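Local coordinates for protein cytochrome c552 (Thermochromatium tepidum, PDB 5ZE8) that probably carries electrons at low potential along a row of five covalently attached c-type hemes in a purple sulfur photosynthetic bacterium, at residues A[42-47]-A[208-213]; A[103-108]-A[127-132]; A[165-170]-A[194-199]. One frame throughout, in Å; residues are numbered along the deposited sequence.

Contact 1 (A[42-47]-A[208-213]). With HEC (heme c), chain B.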
loop_
_atom_site.group_PDB
_atom_site.type_symbol
_atom_site.label_atom_id
_atom_site.label_comp_id
_atom_site.label_asym_id
_atom_site.label_seq_id
_atom_site.Cartn_x
_atom_site.Cartn_y
_atom_site.Cartn_z
ATOM N N SER A 42 4.353 15.552 14.419
ATOM C CA SER A 42 2.893 15.280 14.301
ATOM C C SER A 42 2.178 15.477 15.667
ATOM O O SER A 42 0.934 15.672 15.725
ATOM C CB SER A 42 2.654 13.881 13.736
ATOM O OG SER A 42 3.349 13.727 12.482
ATOM N N GLU A 43 2.938 15.317 16.761
ATOM C CA GLU A 43 2.403 15.545 18.091
ATOM C C GLU A 43 1.914 17.002 18.241
ATOM O O GLU A 43 0.990 17.246 19.036
ATOM C CB GLU A 43 3.451 15.186 19.171
ATOM C CG GLU A 43 3.915 13.770 19.129
ATOM C CD GLU A 43 2.832 12.759 19.443
ATOM O OE1 GLU A 43 2.020 13.046 20.345
ATOM O OE2 GLU A 43 2.815 11.633 18.820
ATOM N N LEU A 44 2.525 17.963 17.589
ATOM C CA LEU A 44 2.068 19.338 17.660
ATOM C C LEU A 44 0.700 19.466 17.012
ATOM O O LEU A 44 -0.221 19.970 17.611
ATOM C CB LEU A 44 3.040 20.322 16.981
ATOM C CG LEU A 44 2.429 21.761 16.965
ATOM C CD1 LEU A 44 2.186 22.213 18.418
ATOM C CD2 LEU A 44 3.249 22.756 16.229
ATOM N N CYS A 45 0.514 18.880 15.846
ATOM C CA CYS A 45 -0.733 18.873 15.130
ATOM C C CYS A 45 -1.837 18.246 15.912
ATOM O O CYS A 45 -2.965 18.697 15.854
ATOM C CB CYS A 45 -0.556 18.188 13.764
ATOM S SG CYS A 45 0.862 18.650 12.772
ATOM N N ALA A 46 -1.534 17.203 16.710
ATOM C CA ALA A 46 -2.472 16.445 17.473
ATOM C C ALA A 46 -3.126 17.294 18.516
ATOM O O ALA A 46 -4.216 16.956 18.908
ATOM C CB ALA A 46 -1.799 15.302 18.196
ATOM N N ASN A 47 -2.520 18.405 18.871
ATOM C CA ASN A 47 -3.228 19.315 19.815
ATOM C C ASN A 47 -4.579 19.767 19.362
ATOM O O ASN A 47 -5.456 19.949 20.209
ATOM C CB ASN A 47 -2.368 20.505 20.101
ATOM C CG ASN A 47 -1.201 20.182 20.992
ATOM O OD1 ASN A 47 -0.101 20.598 20.727
ATOM N ND2 ASN A 47 -1.458 19.467 22.084
ATOM N N PRO A 208 3.421 27.999 17.316
ATOM C CA PRO A 208 3.965 28.911 16.302
ATOM C C PRO A 208 2.998 29.077 15.095
ATOM O O PRO A 208 2.100 28.203 14.864
ATOM C CB PRO A 208 5.221 28.198 15.911
ATOM C CG PRO A 208 4.909 26.726 16.048
ATOM C CD PRO A 208 4.041 26.680 17.286
ATOM N N ALA A 209 3.182 30.148 14.307
ATOM C CA ALA A 209 2.480 30.268 13.066
ATOM C C ALA A 209 2.823 29.020 12.168
ATOM O O ALA A 209 3.986 28.601 12.016
ATOM C CB ALA A 209 2.845 31.556 12.358
ATOM N N LEU A 210 1.772 28.443 11.628
ATOM C CA LEU A 210 1.796 27.253 10.748
ATOM C C LEU A 210 1.125 27.651 9.439
ATOM O O LEU A 210 0.011 27.288 9.173
ATOM C CB LEU A 210 1.053 26.069 11.456
ATOM C CG LEU A 210 1.803 25.586 12.707
ATOM C CD1 LEU A 210 0.901 24.521 13.302
ATOM C CD2 LEU A 210 3.194 24.985 12.383
ATOM N N THR A 211 1.820 28.465 8.661
ATOM C CA THR A 211 1.281 29.150 7.572
ATOM C C THR A 211 0.892 28.163 6.508
ATOM O O THR A 211 1.604 27.156 6.323
ATOM C CB THR A 211 2.375 30.073 7.059
ATOM O OG1 THR A 211 2.669 30.983 8.154
ATOM C CG2 THR A 211 1.978 30.880 5.838
ATOM N N MET A 212 -0.208 28.500 5.847
ATOM C CA MET A 212 -0.966 27.533 5.018
ATOM C C MET A 212 -1.395 28.168 3.709
ATOM O O MET A 212 -1.624 29.369 3.677
ATOM C CB MET A 212 -2.183 27.113 5.744
ATOM C CG MET A 212 -3.002 26.004 5.087
ATOM S SD MET A 212 -4.385 25.449 6.111
ATOM C CE MET A 212 -3.480 24.278 7.090
ATOM N N GLU A 213 -1.498 27.374 2.647
ATOM C CA GLU A 213 -1.947 27.818 1.327
ATOM C C GLU A 213 -2.955 26.859 0.816
ATOM O O GLU A 213 -2.850 25.627 1.051
ATOM C CB GLU A 213 -0.774 27.724 0.358
ATOM C CG GLU A 213 0.289 28.699 0.696
ATOM C CD GLU A 213 1.383 28.696 -0.337
ATOM O OE1 GLU A 213 1.902 27.663 -0.867
ATOM O OE2 GLU A 213 1.782 29.837 -0.637
HETATM FE FE HEC B . -4.531 22.686 11.572
HETATM C CHA HEC B . -7.330 23.121 9.630
HETATM C CHB HEC B . -3.073 20.827 9.098
HETATM C CHC HEC B . -1.761 22.160 13.537
HETATM C CHD HEC B . -5.973 24.416 14.134
HETATM N NA HEC B . -5.048 22.142 9.713
HETATM C C1A HEC B . -6.254 22.442 9.095
HETATM C C2A HEC B . -6.278 21.908 7.774
HETATM C C3A HEC B . -5.090 21.223 7.616
HETATM C C4A HEC B . -4.304 21.389 8.803
HETATM C CMA HEC B . -4.609 20.494 6.369
HETATM C CAA HEC B . -7.438 21.961 6.819
HETATM C CBA HEC B . -7.693 23.321 6.158
HETATM C CGA HEC B . -8.717 23.021 5.072
HETATM O O1A HEC B . -9.913 22.937 5.368
HETATM O O2A HEC B . -8.414 22.990 3.862
HETATM N NB HEC B . -2.746 21.689 11.339
HETATM C C1B HEC B . -2.371 20.975 10.240
HETATM C C2B HEC B . -1.113 20.397 10.494
HETATM C C3B HEC B . -0.696 20.707 11.741
HETATM C C4B HEC B . -1.782 21.586 12.250
HETATM C CMB HEC B . -0.457 19.477 9.423
HETATM C CAB HEC B . 0.648 20.477 12.371
HETATM C CBB HEC B . 1.826 20.833 11.626
HETATM N NC HEC B . -3.986 23.226 13.480
HETATM C C1C HEC B . -2.777 22.900 14.077
HETATM C C2C HEC B . -2.802 23.326 15.438
HETATM C C3C HEC B . -4.034 23.936 15.664
HETATM C C4C HEC B . -4.740 23.900 14.427
HETATM C CMC HEC B . -1.704 22.973 16.425
HETATM C CAC HEC B . -4.611 24.541 16.921
HETATM C CBC HEC B . -3.834 25.298 17.766
HETATM N ND HEC B . -6.244 23.540 11.809
HETATM C C1D HEC B . -6.652 24.217 12.948
HETATM C C2D HEC B . -8.002 24.704 12.770
HETATM C C3D HEC B . -8.391 24.365 11.536
HETATM C C4D HEC B . -7.247 23.619 10.930
HETATM C CMD HEC B . -8.843 25.480 13.789
HETATM C CAD HEC B . -9.748 24.585 10.914
HETATM C CBD HEC B . -10.669 23.377 11.090
HETATM C CGD HEC B . -10.699 22.553 12.341
HETATM O O1D HEC B . -11.290 23.021 13.366
HETATM O O2D HEC B . -10.157 21.403 12.321
#

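Contact 2 (A[103-108]-A[127-132]). With HEC (heme c), chain D.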
loop_
_atom_site.group_PDB
_atom_site.type_symbol
_atom_site.label_atom_id
_atom_site.label_comp_id
_atom_site.label_asym_id
_atom_site.label_seq_id
_atom_site.Cartn_x
_atom_site.Cartn_y
_atom_site.Cartn_z
ATOM N N HIS A 103 9.773 6.255 2.169
ATOM C CA HIS A 103 9.565 5.668 3.518
ATOM C C HIS A 103 9.973 6.603 4.648
ATOM O O HIS A 103 9.516 6.393 5.778
ATOM C CB HIS A 103 10.326 4.365 3.683
ATOM C CG HIS A 103 9.790 3.195 2.919
ATOM N ND1 HIS A 103 8.977 2.254 3.538
ATOM C CD2 HIS A 103 9.960 2.766 1.602
ATOM C CE1 HIS A 103 8.654 1.331 2.637
ATOM N NE2 HIS A 103 9.224 1.602 1.463
ATOM N N ALA A 104 10.851 7.594 4.417
ATOM C CA ALA A 104 11.250 8.518 5.470
ATOM C C ALA A 104 11.464 9.884 4.837
ATOM O O ALA A 104 12.573 10.423 4.843
ATOM C CB ALA A 104 12.431 8.007 6.242
ATOM N N PRO A 105 10.391 10.476 4.296
ATOM C CA PRO A 105 10.548 11.657 3.482
ATOM C C PRO A 105 11.239 12.795 4.116
ATOM O O PRO A 105 12.038 13.492 3.449
ATOM C CB PRO A 105 9.099 11.979 3.019
ATOM C CG PRO A 105 8.240 11.251 3.989
ATOM C CD PRO A 105 8.993 10.010 4.321
ATOM N N ASN A 106 11.004 13.079 5.413
ATOM C CA ASN A 106 11.696 14.224 5.980
ATOM C C ASN A 106 13.171 13.996 6.225
ATOM O O ASN A 106 13.925 14.983 6.185
ATOM C CB ASN A 106 11.020 14.618 7.268
ATOM C CG ASN A 106 9.512 14.925 7.077
ATOM O OD1 ASN A 106 9.082 15.639 6.125
ATOM N ND2 ASN A 106 8.723 14.487 8.076
ATOM N N ALA A 107 13.543 12.756 6.384
ATOM C CA ALA A 107 14.998 12.397 6.480
ATOM C C ALA A 107 15.635 12.609 5.110
ATOM O O ALA A 107 16.662 13.225 5.040
ATOM C CB ALA A 107 15.186 10.979 6.966
ATOM N N ALA A 108 14.966 12.148 4.034
ATOM C CA ALA A 108 15.538 12.357 2.719
ATOM C C ALA A 108 15.598 13.869 2.437
ATOM O O ALA A 108 16.571 14.354 1.875
ATOM C CB ALA A 108 14.675 11.679 1.752
ATOM N N CYS A 127 2.434 14.138 9.102
ATOM C CA CYS A 127 1.554 15.234 8.671
ATOM C C CYS A 127 2.240 16.174 7.764
ATOM O O CYS A 127 1.735 16.472 6.680
ATOM C CB CYS A 127 0.930 16.019 9.852
ATOM S SG CYS A 127 0.455 15.054 11.316
ATOM N N VAL A 128 3.399 16.685 8.171
ATOM C CA VAL A 128 4.060 17.684 7.370
ATOM C C VAL A 128 4.715 17.109 6.089
ATOM O O VAL A 128 4.854 17.854 5.101
ATOM C CB VAL A 128 5.065 18.541 8.181
ATOM C CG1 VAL A 128 4.334 19.252 9.299
ATOM C CG2 VAL A 128 6.171 17.675 8.664
ATOM N N ALA A 129 5.059 15.820 6.086
ATOM C CA ALA A 129 5.574 15.230 4.842
ATOM C C ALA A 129 4.543 15.296 3.773
ATOM O O ALA A 129 4.846 15.735 2.684
ATOM C CB ALA A 129 6.050 13.814 5.057
ATOM N N CYS A 130 3.330 14.885 4.065
ATOM C CA CYS A 130 2.324 14.971 3.030
ATOM C C CYS A 130 1.870 16.416 2.812
ATOM O O CYS A 130 1.619 16.810 1.650
ATOM C CB CYS A 130 1.105 14.168 3.418
ATOM S SG CYS A 130 1.310 12.435 3.014
ATOM N N HIS A 131 1.717 17.182 3.895
ATOM C CA HIS A 131 1.134 18.502 3.768
ATOM C C HIS A 131 2.092 19.610 3.340
ATOM O O HIS A 131 1.699 20.761 3.304
ATOM C CB HIS A 131 0.291 18.919 5.026
ATOM C CG HIS A 131 -0.997 18.175 5.119
ATOM N ND1 HIS A 131 -2.125 18.578 4.391
ATOM C CD2 HIS A 131 -1.354 17.030 5.791
ATOM C CE1 HIS A 131 -3.084 17.680 4.634
ATOM N NE2 HIS A 131 -2.663 16.759 5.481
ATOM N N THR A 132 3.312 19.237 2.964
ATOM C CA THR A 132 4.249 20.235 2.334
ATOM C C THR A 132 4.487 19.916 0.839
ATOM O O THR A 132 5.308 20.578 0.209
ATOM C CB THR A 132 5.539 20.466 3.151
ATOM O OG1 THR A 132 6.227 19.272 3.371
ATOM C CG2 THR A 132 5.210 21.160 4.480
HETATM FE FE HEC D . -3.870 15.196 6.054
HETATM C CHA HEC D . -6.712 16.477 4.508
HETATM C CHB HEC D . -4.470 17.116 8.762
HETATM C CHC HEC D . -1.417 13.444 7.822
HETATM C CHD HEC D . -2.881 13.776 3.155
HETATM N NA HEC D . -5.289 16.496 6.541
HETATM C C1A HEC D . -6.380 16.874 5.805
HETATM C C2A HEC D . -7.216 17.733 6.595
HETATM C C3A HEC D . -6.564 17.937 7.808
HETATM C C4A HEC D . -5.393 17.165 7.746
HETATM C CMA HEC D . -6.992 18.762 9.024
HETATM C CAA HEC D . -8.602 18.236 6.138
HETATM C CBA HEC D . -9.596 17.164 6.603
HETATM C CGA HEC D . -11.020 17.546 6.244
HETATM O O1A HEC D . -11.422 18.731 6.416
HETATM O O2A HEC D . -11.828 16.652 5.945
HETATM N NB HEC D . -3.071 15.265 7.929
HETATM C C1B HEC D . -3.453 16.160 8.827
HETATM C C2B HEC D . -2.685 15.920 10.037
HETATM C C3B HEC D . -1.865 14.869 9.820
HETATM C C4B HEC D . -2.081 14.480 8.449
HETATM C CMB HEC D . -2.881 16.668 11.336
HETATM C CAB HEC D . -0.996 14.087 10.703
HETATM C CBB HEC D . -1.561 13.571 11.877
HETATM N NC HEC D . -2.445 13.882 5.579
HETATM C C1C HEC D . -1.554 13.219 6.416
HETATM C C2C HEC D . -0.747 12.324 5.683
HETATM C C3C HEC D . -1.071 12.454 4.338
HETATM C C4C HEC D . -2.173 13.408 4.298
HETATM C CMC HEC D . 0.386 11.530 6.298
HETATM C CAC HEC D . -0.479 11.719 3.174
HETATM C CBC HEC D . -0.377 10.282 3.201
HETATM N ND HEC D . -4.624 15.136 4.257
HETATM C C1D HEC D . -4.054 14.509 3.164
HETATM C C2D HEC D . -4.894 14.660 1.940
HETATM C C3D HEC D . -5.952 15.407 2.334
HETATM C C4D HEC D . -5.804 15.710 3.782
HETATM C CMD HEC D . -4.546 14.226 0.556
HETATM C CAD HEC D . -7.079 15.854 1.451
HETATM C CBD HEC D . -8.152 14.765 1.327
HETATM C CGD HEC D . -9.054 15.052 0.134
HETATM O O1D HEC D . -9.134 14.267 -0.820
HETATM O O2D HEC D . -9.787 16.024 0.186
#

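Contact 3 (A[165-170]-A[194-199]). With HEC (heme c), chain B; SO4 (sulfate ion), chain G.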
loop_
_atom_site.group_PDB
_atom_site.type_symbol
_atom_site.label_atom_id
_atom_site.label_comp_id
_atom_site.label_asym_id
_atom_site.label_seq_id
_atom_site.Cartn_x
_atom_site.Cartn_y
_atom_site.Cartn_z
ATOM N N PHE A 165 -7.841 28.780 4.053
ATOM C CA PHE A 165 -8.679 29.793 4.699
ATOM C C PHE A 165 -8.763 31.040 3.829
ATOM O O PHE A 165 -8.002 32.018 4.033
ATOM C CB PHE A 165 -8.052 30.094 6.052
ATOM C CG PHE A 165 -8.052 28.900 6.951
ATOM C CD1 PHE A 165 -9.146 28.524 7.556
ATOM C CD2 PHE A 165 -6.877 28.160 7.143
ATOM C CE1 PHE A 165 -9.227 27.410 8.335
ATOM C CE2 PHE A 165 -6.922 27.037 7.897
ATOM C CZ PHE A 165 -8.106 26.621 8.473
ATOM N N PRO A 166 -9.600 30.996 2.789
ATOM C CA PRO A 166 -9.716 32.093 1.857
ATOM C C PRO A 166 -10.548 33.159 2.549
ATOM O O PRO A 166 -11.774 33.193 2.440
ATOM C CB PRO A 166 -10.413 31.424 0.663
ATOM C CG PRO A 166 -11.275 30.325 1.347
ATOM C CD PRO A 166 -10.262 29.781 2.275
ATOM N N ARG A 167 -9.852 34.024 3.219
ATOM C CA ARG A 167 -10.511 35.013 4.027
ATOM C C ARG A 167 -10.129 36.418 3.624
ATOM O O ARG A 167 -10.308 37.324 4.424
ATOM C CB ARG A 167 -10.248 34.708 5.531
ATOM C CG ARG A 167 -10.971 33.434 5.999
ATOM C CD ARG A 167 -10.923 33.155 7.504
ATOM N NE ARG A 167 -11.568 31.878 7.756
ATOM C CZ ARG A 167 -11.515 31.213 8.907
ATOM N NH1 ARG A 167 -10.837 31.712 9.924
ATOM N NH2 ARG A 167 -12.126 30.031 9.018
ATOM N N GLU A 168 -9.577 36.590 2.417
ATOM C CA GLU A 168 -9.179 37.923 1.983
ATOM C C GLU A 168 -10.412 38.862 1.930
ATOM O O GLU A 168 -10.417 40.002 2.499
ATOM C CB GLU A 168 -8.435 37.858 0.665
ATOM C CG GLU A 168 -8.204 39.220 0.046
ATOM C CD GLU A 168 -6.905 39.850 0.418
ATOM O OE1 GLU A 168 -6.648 40.025 1.643
ATOM O OE2 GLU A 168 -6.164 40.189 -0.538
ATOM N N LEU A 169 -11.521 38.381 1.395
ATOM C CA LEU A 169 -12.702 39.250 1.350
ATOM C C LEU A 169 -13.091 39.764 2.727
ATOM O O LEU A 169 -13.379 40.971 2.874
ATOM C CB LEU A 169 -13.887 38.574 0.658
ATOM C CG LEU A 169 -15.106 39.499 0.564
ATOM C CD1 LEU A 169 -14.699 40.742 -0.249
ATOM C CD2 LEU A 169 -16.246 38.748 -0.089
ATOM N N GLU A 170 -13.066 38.898 3.744
ATOM C CA GLU A 170 -13.404 39.301 5.135
ATOM C C GLU A 170 -12.427 40.345 5.684
ATOM O O GLU A 170 -12.823 41.256 6.465
ATOM C CB GLU A 170 -13.469 38.029 6.057
ATOM C CG GLU A 170 -13.457 38.240 7.585
ATOM C CD GLU A 170 -13.115 36.970 8.409
ATOM O OE1 GLU A 170 -12.939 37.107 9.653
ATOM O OE2 GLU A 170 -13.005 35.847 7.841
ATOM N N PRO A 194 -3.732 28.548 14.011
ATOM C CA PRO A 194 -2.403 29.006 13.757
ATOM C C PRO A 194 -2.042 29.146 12.251
ATOM O O PRO A 194 -0.916 29.451 11.943
ATOM C CB PRO A 194 -1.575 27.856 14.313
ATOM C CG PRO A 194 -2.399 26.619 13.968
ATOM C CD PRO A 194 -3.817 27.053 14.131
ATOM N N HIS A 195 -3.041 28.904 11.400
ATOM C CA HIS A 195 -2.882 28.890 9.956
ATOM C C HIS A 195 -3.299 30.231 9.293
ATOM O O HIS A 195 -3.374 30.275 8.059
ATOM C CB HIS A 195 -3.710 27.792 9.352
ATOM C CG HIS A 195 -3.505 26.447 9.962
ATOM N ND1 HIS A 195 -2.261 25.864 10.007
ATOM C CD2 HIS A 195 -4.389 25.539 10.460
ATOM C CE1 HIS A 195 -2.398 24.677 10.590
ATOM N NE2 HIS A 195 -3.668 24.444 10.836
ATOM N N LEU A 196 -3.400 31.323 10.068
ATOM C CA LEU A 196 -3.930 32.633 9.555
ATOM C C LEU A 196 -2.902 33.732 9.578
ATOM O O LEU A 196 -3.247 34.951 9.649
ATOM C CB LEU A 196 -5.119 33.083 10.362
ATOM C CG LEU A 196 -6.289 32.117 10.412
ATOM C CD1 LEU A 196 -7.445 32.591 11.282
ATOM C CD2 LEU A 196 -6.720 31.805 8.992
ATOM N N GLY A 197 -1.656 33.347 9.611
ATOM C CA GLY A 197 -0.553 34.269 9.538
ATOM C C GLY A 197 0.116 34.656 10.837
ATOM O O GLY A 197 1.059 35.412 10.782
ATOM N N GLU A 198 -0.307 34.126 11.983
ATOM C CA GLU A 198 0.390 34.411 13.267
ATOM C C GLU A 198 0.353 33.255 14.265
ATOM O O GLU A 198 -0.520 32.381 14.119
ATOM C CB GLU A 198 -0.207 35.634 13.919
ATOM C CG GLU A 198 -1.700 35.600 14.154
ATOM C CD GLU A 198 -2.311 37.011 14.154
ATOM O OE1 GLU A 198 -3.482 37.162 13.741
ATOM O OE2 GLU A 198 -1.627 37.985 14.547
ATOM N N PRO A 199 1.283 33.260 15.254
ATOM C CA PRO A 199 1.206 32.325 16.384
ATOM C C PRO A 199 -0.065 32.520 17.149
ATOM O O PRO A 199 -0.749 33.598 17.038
ATOM C CB PRO A 199 2.418 32.656 17.252
ATOM C CG PRO A 199 3.214 33.624 16.488
ATOM C CD PRO A 199 2.358 34.258 15.464
HETATM FE FE HEC B . -4.531 22.686 11.572
HETATM C CHA HEC B . -7.330 23.121 9.630
HETATM C CHB HEC B . -3.073 20.827 9.098
HETATM C CHC HEC B . -1.761 22.160 13.537
HETATM C CHD HEC B . -5.973 24.416 14.134
HETATM N NA HEC B . -5.048 22.142 9.713
HETATM C C1A HEC B . -6.254 22.442 9.095
HETATM C C2A HEC B . -6.278 21.908 7.774
HETATM C C3A HEC B . -5.090 21.223 7.616
HETATM C C4A HEC B . -4.304 21.389 8.803
HETATM C CMA HEC B . -4.609 20.494 6.369
HETATM C CAA HEC B . -7.438 21.961 6.819
HETATM C CBA HEC B . -7.693 23.321 6.158
HETATM C CGA HEC B . -8.717 23.021 5.072
HETATM O O1A HEC B . -9.913 22.937 5.368
HETATM O O2A HEC B . -8.414 22.990 3.862
HETATM N NB HEC B . -2.746 21.689 11.339
HETATM C C1B HEC B . -2.371 20.975 10.240
HETATM C C2B HEC B . -1.113 20.397 10.494
HETATM C C3B HEC B . -0.696 20.707 11.741
HETATM C C4B HEC B . -1.782 21.586 12.250
HETATM C CMB HEC B . -0.457 19.477 9.423
HETATM C CAB HEC B . 0.648 20.477 12.371
HETATM C CBB HEC B . 1.826 20.833 11.626
HETATM N NC HEC B . -3.986 23.226 13.480
HETATM C C1C HEC B . -2.777 22.900 14.077
HETATM C C2C HEC B . -2.802 23.326 15.438
HETATM C C3C HEC B . -4.034 23.936 15.664
HETATM C C4C HEC B . -4.740 23.900 14.427
HETATM C CMC HEC B . -1.704 22.973 16.425
HETATM C CAC HEC B . -4.611 24.541 16.921
HETATM C CBC HEC B . -3.834 25.298 17.766
HETATM N ND HEC B . -6.244 23.540 11.809
HETATM C C1D HEC B . -6.652 24.217 12.948
HETATM C C2D HEC B . -8.002 24.704 12.770
HETATM C C3D HEC B . -8.391 24.365 11.536
HETATM C C4D HEC B . -7.247 23.619 10.930
HETATM C CMD HEC B . -8.843 25.480 13.789
HETATM C CAD HEC B . -9.748 24.585 10.914
HETATM C CBD HEC B . -10.669 23.377 11.090
HETATM C CGD HEC B . -10.699 22.553 12.341
HETATM O O1D HEC B . -11.290 23.021 13.366
HETATM O O2D HEC B . -10.157 21.403 12.321
HETATM S S SO4 G . -11.922 28.927 12.264
HETATM O O1 SO4 G . -12.973 29.986 11.997
HETATM O O2 SO4 G . -10.633 29.655 12.435
HETATM O O3 SO4 G . -12.206 28.048 13.480
HETATM O O4 SO4 G . -11.901 28.130 11.010
#

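Contact 1 (A[42-47]-A[208-213])
With its CG anti to the backbone N (chi1 174°), Leu-44 extends its branched end from the short helix 42-46 toward the loop holding Leu-210, whose own CG lies anti to the carbonyl carbon (chi1 -67°). The two leucines meet tip to tip, CD2 of Leu-44 lying 4.1 Å from CD1 of Leu-210. The same CD2 also reaches the proline ring, 4.1 Å from CD of Pro-208, so a single methyl makes both contacts in a small, wholly apolar junction. The junction lies beside a heme c. Cys-45, the next residue along, is the first cysteine of a CXXCH heme-attachment motif, and its SG is bonded to CAB of the heme at 1.9 Å. The facing segment contributes without covalent links: CD1 of Leu-210 rests over the porphyrin rim, 3.6 Å from CHC. Farther along, Met-212 lays its CE above the same face, 3.5 Å from C4A of the macrocycle. This is also the face on which the axial ligand His-195 stands. Back on the helix, the carbonyl O of Leu-44 comes within 3.6 Å of the heme methyl CMC.

Contact 2 (A[103-108]-A[127-132])
The amide of Asn-106 is the flat group that meets the facing helix: its OD1 lies 3.7 Å from CB of Ala-129, while ND2 comes within 4.1 Å of CG2 of Val-128, the two side chains crossing at about a right angle. The second flat group, the His-131 ring, has the carbonyl O of Cys-127 and the heme meso carbon CHA in its plane at the edge. Between the helices the tightest approach is apolar, with CG of Pro-105 set 3.5 Å from CB of Ala-129. Helix 127-131 is itself a CXXCH heme c motif: Cys-127 and Cys-130 form the thioethers, and NE2 of His-131 binds the iron at 2.1 Å, with His-270 as the other axial ligand. The small Ala-129 lets helix 105-109 come close behind this motif. Buried Asn-106 gives its ND2 to Ala-120 O and Asn-126 OD1, and the latter also accepts from Ala-129 N. A leucine in place of Asn-106 would probably leave Ala-120 O without this donor and Asn-126 freer to turn at the start of the heme helix. Four residues after Val-128, OG1 of Thr-132 donates back to Val-128 O at 2.6 Å, tilted 24° from the carbonyl plane.

Contact 3 (A[165-170]-A[194-199])
Phe-165 and His-195 meet at the outer side of a bis-histidine heme c site, in which NE2 of His-195 binds the iron at 2.1 Å and His-49 supplies the other axial nitrogen. The aromatic contact is made rim to rim: the ring centroids are 6.0 Å apart and the planes nearly parallel, at 12°, yet neither ring lies over the other. CE2 of Phe-165 instead touches CB of His-195 at 3.6 Å, and the far end of the phenyl, CZ, reaches the propionate carbon CAD of the heme at 3.6 Å. The imidazole has CG of Pro-194 over the centre of one face, while its ND1 is hydrogen-bonded to Leu-210 O, which would hold the ring's rotation about the iron bond.

Apolar contact continues through Leu-196. With CG anti to the carbonyl carbon (chi1 -58°), its fork is carried nearer to Phe-165 than the start of the side chain would suggest, and CD2 packs 3.7 Å from CB of Phe-165.

Polar contacts gather at the exposed edge. The extended Arg-167 chain passes its guanidinium by Phe-165, whose CD1 lies over one face near the rim, and the other leucine methyl, CD1 of Leu-196, rests by the charged group, 3.8 Å from NH1 of Arg-167. The guanidinium turns an edge to a sulfate ion, probably from the crystallisation liquor, whose S lies in its plane. Asn-193 is a further donor to this anion. The arginine grips it with two separate nitrogens: NH1 donates to O2 in a long but fairly straight bond (166°), and NH2 donates to O4 at 2.8 Å.

Overall arrangement
Contact 2 is fully buried, contacts 1 and 3 only partly; the centres of contacts 2, 1 and 3 lie about 17, 26 and 35 Å from the centre of the chain. Contact 2 joins two helices and relies on small side chains and a buried amide; contact 1 sets a helix against a loop with aliphatic carbons alone, leucine methyls and a proline ring; contact 3 joins the approach to helix 168-173 to an irregular loop and adds a charged group at the surface. Contacts 1 and 3 serve one heme, and they meet directly where Met-212 packs on Phe-165 and a backbone hydrogen bond joins Leu-210 to Pro-194. Contact 2 belongs to the next heme, yet touches contact 1 where Cys-127 lies beside Cys-45; contacts 2 and 3 do not meet.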